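Side-chain contacts in Alr1585 protein (Nostoc sp., PDB 5C2I), which is a haem-containing DyP-type peroxidase, which probably uses hydrogen peroxide to oxidise dyes and related substrates: residues A[212-215]-A[216-219]; A[348-351]-A[352-356]. The protein carries 1 engineered substitution. One frame throughout, in Å; residues are numbered along the deposited sequence.

Contact 1 of 2, residues A[212-215]-A[216-219]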
loop_
_atom_site.group_PDB
_atom_site.type_symbol
_atom_site.label_atom_id
_atom_site.label_comp_id
_atom_site.label_asym_id
_atom_site.label_seq_id
_atom_site.Cartn_x
_atom_site.Cartn_y
_atom_site.Cartn_z
ATOM N N LYS A 212 31.219 12.036 -7.156
ATOM C CA LYS A 212 31.634 11.316 -5.931
ATOM C C LYS A 212 30.516 10.470 -5.304
ATOM O O LYS A 212 30.760 9.316 -4.906
ATOM C CB LYS A 212 32.203 12.263 -4.881
ATOM C CG LYS A 212 32.690 11.536 -3.605
ATOM C CD LYS A 212 33.417 12.450 -2.636
ATOM C CE LYS A 212 33.818 11.675 -1.401
ATOM N NZ LYS A 212 34.579 12.512 -0.464
ATOM N N ARG A 213 29.316 11.022 -5.191
ATOM C CA ARG A 213 28.232 10.311 -4.498
ATOM C C ARG A 213 27.969 8.983 -5.205
ATOM O O ARG A 213 27.760 7.941 -4.547
ATOM C CB ARG A 213 26.937 11.132 -4.467
ATOM C CG ARG A 213 27.042 12.380 -3.610
ATOM C CD ARG A 213 26.532 12.173 -2.223
ATOM N NE ARG A 213 25.287 11.409 -2.169
ATOM C CZ ARG A 213 24.798 10.891 -1.042
ATOM N NH1 ARG A 213 25.417 11.100 0.127
ATOM N NH2 ARG A 213 23.691 10.160 -1.086
ATOM N N ASP A 214 28.023 9.002 -6.535
ATOM C CA ASP A 214 27.861 7.769 -7.305
ATOM C C ASP A 214 29.054 6.856 -7.220
ATOM O O ASP A 214 28.899 5.623 -7.090
ATOM C CB ASP A 214 27.595 8.095 -8.793
ATOM C CG ASP A 214 26.216 8.730 -9.043
ATOM O OD1 ASP A 214 25.287 8.535 -8.242
ATOM O OD2 ASP A 214 26.062 9.423 -10.069
ATOM N N VAL A 215 30.249 7.425 -7.367
ATOM C CA VAL A 215 31.481 6.633 -7.379
ATOM C C VAL A 215 31.624 5.870 -6.072
ATOM O O VAL A 215 31.877 4.661 -6.064
ATOM C CB VAL A 215 32.721 7.502 -7.645
ATOM C CG1 VAL A 215 34.005 6.706 -7.445
ATOM C CG2 VAL A 215 32.683 8.067 -9.072
ATOM N N VAL A 216 31.464 6.577 -4.963
ATOM C CA VAL A 216 31.652 5.946 -3.655
ATOM C C VAL A 216 30.594 4.865 -3.378
ATOM O O VAL A 216 30.927 3.773 -2.905
ATOM C CB VAL A 216 31.700 7.027 -2.571
ATOM C CG1 VAL A 216 31.702 6.389 -1.199
ATOM C CG2 VAL A 216 32.968 7.861 -2.748
ATOM N N ARG A 217 29.337 5.156 -3.685
ATOM C CA ARG A 217 28.251 4.191 -3.518
ATOM C C ARG A 217 28.525 2.948 -4.336
ATOM O O ARG A 217 28.365 1.846 -3.857
ATOM C CB ARG A 217 26.906 4.773 -3.961
ATOM C CG ARG A 217 25.693 3.858 -3.713
ATOM C CD ARG A 217 24.421 4.317 -4.470
ATOM N NE ARG A 217 24.653 4.209 -5.907
ATOM C CZ ARG A 217 24.732 5.227 -6.771
ATOM N NH1 ARG A 217 24.523 6.470 -6.389
ATOM N NH2 ARG A 217 25.002 4.982 -8.034
ATOM N N GLU A 218 28.880 3.132 -5.602
ATOM C CA GLU A 218 29.117 2.000 -6.462
ATOM C C GLU A 218 30.331 1.202 -6.042
ATOM O O GLU A 218 30.297 -0.032 -6.063
ATOM C CB GLU A 218 29.178 2.418 -7.917
ATOM C CG GLU A 218 27.839 2.956 -8.409
ATOM C CD GLU A 218 26.787 1.869 -8.626
ATOM O OE1 GLU A 218 27.172 0.736 -8.967
ATOM O OE2 GLU A 218 25.572 2.159 -8.494
ATOM N N ARG A 219 31.379 1.871 -5.587
ATOM C CA ARG A 219 32.582 1.189 -5.134
ATOM C C ARG A 219 32.320 0.247 -3.946
ATOM O O ARG A 219 32.847 -0.896 -3.939
ATOM C CB ARG A 219 33.680 2.185 -4.771
ATOM C CG ARG A 219 35.056 1.593 -4.509
ATOM C CD ARG A 219 35.993 2.620 -3.939
ATOM N NE ARG A 219 36.553 3.511 -4.905
ATOM C CZ ARG A 219 36.581 4.843 -4.780
ATOM N NH1 ARG A 219 36.112 5.465 -3.713
ATOM N NH2 ARG A 219 37.131 5.551 -5.742
#
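D214 and R217 run side by side and point the same way, three residues apart on one helix. Their flat ends are not coplanar: carboxylate and guanidinium planes stand 63° apart. NH1 of R217 reaches OD1 of D214 at 2.9 Å, meeting that oxygen on its anti side while keeping it close to the guanidinium plane. With CG of R217 anti to its backbone N (chi1 -175°) and the chain bent at chi3, the guanidinium folds back over the helix, and the D214 carbonyl oxygen lies off-centre above one face. Another stretch of the same guanidinium edge serves E218, whose OE2 takes a 2.9 Å bond from NH2 through its anti lone pair and a weak one from NE. K36 NZ also pairs with OD1 of D214, so an alanine in place of D214 would probably leave NH1 of R217 and the K36 ammonium without their shared carboxylate. V215 CG1 lies over one face of the R219 guanidinium, while NH1 of R219 forms a salt bridge with OD1 of D13. K212 CG packs alongside V216 CG2. D214, R217 and E218 form a salt-bridge network of one i/i+3 pair, D214-R217, and one between neighbours, R217-E218, on the first turns of helix 212-221.

Contact 2 of 2, residues A[348-351]-A[352-356]; sequences GHFD and EAFKE
The H349 imidazole meets E352 at its edge: the carboxyl carbon CD of E352 lies in the ring plane, 3.4 Å from ring atom CD2. The carboxylate is turned 80° from the imidazole. Its OE1 comes within 3.3 Å of H349 CB, while OE2 approaches CD2 as well, so the oxygens face carbon atoms of the histidine. The bend of E352 at chi2 (72°) brings the carboxylate back toward the start of the helix. The other flat pair is F350 and F354, which lie side by side and point the same way. Their planes make an angle of 42° and their centroids are 5.6 Å apart, an oblique pairing in which F350 CE1 sits 3.9 Å from F354 CB and also approaches F354 CD2. At the edge of the F350 ring, in its plane, lies OD1 of D351.

These contacts form at the N terminus of helix 350-358. H349 occupies the N-cap position and is the centre of an inverse gamma turn, with a weak bond from F350 N to G348 O; its backbone N bonds to D347 OD1, and its ND1 is hydrogen-bonded as well. The first helical bond runs from A353 N to H349 O at 2.9 Å, followed by F354 N to F350 O. K355 N bonds to D351 O, and the K355 CG methylene passes that same oxygen. F350, A353 and F354 all touch A341 of helix 339-343, and F354 also meets W228.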
loop_
_atom_site.group_PDB
_atom_site.type_symbol
_atom_site.label_atom_id
_atom_site.label_comp_id
_atom_site.label_asym_id
_atom_site.label_seq_id
_atom_site.Cartn_x
_atom_site.Cartn_y
_atom_site.Cartn_z
ATOM N N GLY A 348 49.134 -6.195 -29.917
ATOM C CA GLY A 348 49.299 -6.513 -28.500
ATOM C C GLY A 348 49.086 -5.380 -27.511
ATOM O O GLY A 348 49.390 -5.532 -26.338
ATOM N N HIS A 349 48.579 -4.235 -27.970
ATOM C CA HIS A 349 48.400 -3.083 -27.095
ATOM C C HIS A 349 47.047 -3.203 -26.366
ATOM O O HIS A 349 46.144 -2.416 -26.626
ATOM C CB HIS A 349 48.573 -1.747 -27.890
ATOM C CG HIS A 349 50.014 -1.344 -28.085
ATOM N ND1 HIS A 349 50.790 -1.810 -29.130
ATOM C CD2 HIS A 349 50.831 -0.561 -27.335
ATOM C CE1 HIS A 349 52.014 -1.319 -29.025
ATOM N NE2 HIS A 349 52.068 -0.563 -27.941
ATOM N N PHE A 350 46.918 -4.194 -25.472
ATOM C CA PHE A 350 45.658 -4.427 -24.741
ATOM C C PHE A 350 45.202 -3.162 -24.041
ATOM O O PHE A 350 44.067 -2.730 -24.230
ATOM C CB PHE A 350 45.704 -5.594 -23.720
ATOM C CG PHE A 350 44.398 -5.782 -22.937
ATOM C CD1 PHE A 350 44.112 -5.026 -21.794
ATOM C CD2 PHE A 350 43.442 -6.705 -23.353
ATOM C CE1 PHE A 350 42.918 -5.191 -21.086
ATOM C CE2 PHE A 350 42.236 -6.869 -22.648
ATOM C CZ PHE A 350 41.979 -6.107 -21.513
ATOM N N ASP A 351 46.090 -2.553 -23.247
ATOM C CA ASP A 351 45.697 -1.403 -22.431
ATOM C C ASP A 351 45.177 -0.245 -23.268
ATOM O O ASP A 351 44.154 0.366 -22.916
ATOM C CB ASP A 351 46.853 -0.928 -21.533
ATOM C CG ASP A 351 47.133 -1.882 -20.396
ATOM O OD1 ASP A 351 46.329 -2.819 -20.161
ATOM O OD2 ASP A 351 48.187 -1.721 -19.749
ATOM N N GLU A 352 45.878 0.073 -24.354
ATOM C CA GLU A 352 45.464 1.163 -25.229
ATOM C C GLU A 352 44.125 0.807 -25.895
ATOM O O GLU A 352 43.231 1.645 -25.982
ATOM C CB GLU A 352 46.487 1.463 -26.328
ATOM C CG GLU A 352 47.824 2.083 -25.889
ATOM C CD GLU A 352 48.781 1.119 -25.150
ATOM O OE1 GLU A 352 48.470 -0.115 -25.002
ATOM O OE2 GLU A 352 49.866 1.600 -24.707
ATOM N N ALA A 353 43.997 -0.433 -26.356
ATOM C CA ALA A 353 42.795 -0.874 -27.028
ATOM C C ALA A 353 41.576 -0.871 -26.068
ATOM O O ALA A 353 40.494 -0.523 -26.476
ATOM C CB ALA A 353 42.989 -2.257 -27.635
ATOM N N PHE A 354 41.777 -1.266 -24.811
ATOM C CA PHE A 354 40.713 -1.234 -23.816
ATOM C C PHE A 354 40.279 0.213 -23.523
ATOM O O PHE A 354 39.087 0.499 -23.421
ATOM C CB PHE A 354 41.157 -1.986 -22.566
ATOM C CG PHE A 354 40.076 -2.222 -21.539
ATOM C CD1 PHE A 354 38.781 -2.495 -21.900
ATOM C CD2 PHE A 354 40.420 -2.244 -20.172
ATOM C CE1 PHE A 354 37.809 -2.740 -20.959
ATOM C CE2 PHE A 354 39.438 -2.467 -19.218
ATOM C CZ PHE A 354 38.141 -2.748 -19.618
ATOM N N LYS A 355 41.234 1.140 -23.433
ATOM C CA LYS A 355 40.890 2.561 -23.240
ATOM C C LYS A 355 40.017 3.045 -24.408
ATOM O O LYS A 355 39.034 3.726 -24.214
ATOM C CB LYS A 355 42.132 3.436 -23.078
ATOM C CG LYS A 355 42.742 3.348 -21.702
ATOM C CD LYS A 355 43.787 4.436 -21.477
ATOM C CE LYS A 355 44.530 4.148 -20.184
ATOM N NZ LYS A 355 45.672 3.232 -20.393
ATOM N N GLU A 356 40.402 2.684 -25.621
ATOM C CA GLU A 356 39.660 3.048 -26.805
ATOM C C GLU A 356 38.266 2.434 -26.782
ATOM O O GLU A 356 37.272 3.100 -27.071
ATOM C CB GLU A 356 40.449 2.566 -28.034
ATOM C CG GLU A 356 40.062 3.242 -29.309
ATOM C CD GLU A 356 40.938 2.767 -30.455
ATOM O OE1 GLU A 356 42.191 2.985 -30.370
ATOM O OE2 GLU A 356 40.387 2.170 -31.409
#

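From the N terminus, the chain completes strands 177-189 and 195-196 before it enters helix 212-221, where contact 1 spans the first turns. It then passes through strand 250-261, helices 263-277 and 281-289 and the short helices 330-334 and 339-343 to reach contact 2 at the start of helix 350-358. Both contacts are local and close no long loop; they follow in series, neither nesting nor crossing. The centres of contacts 1 and 2 are 26 Å apart. The nearest atoms of contacts 1 and 2 are about 16 Å apart, with no touch. Contact 1 faces the N-terminal segment through D13 and K36, whereas contact 2 packs on helix 339-343. E218 and F354 each have side chains about 10 Å from the haem.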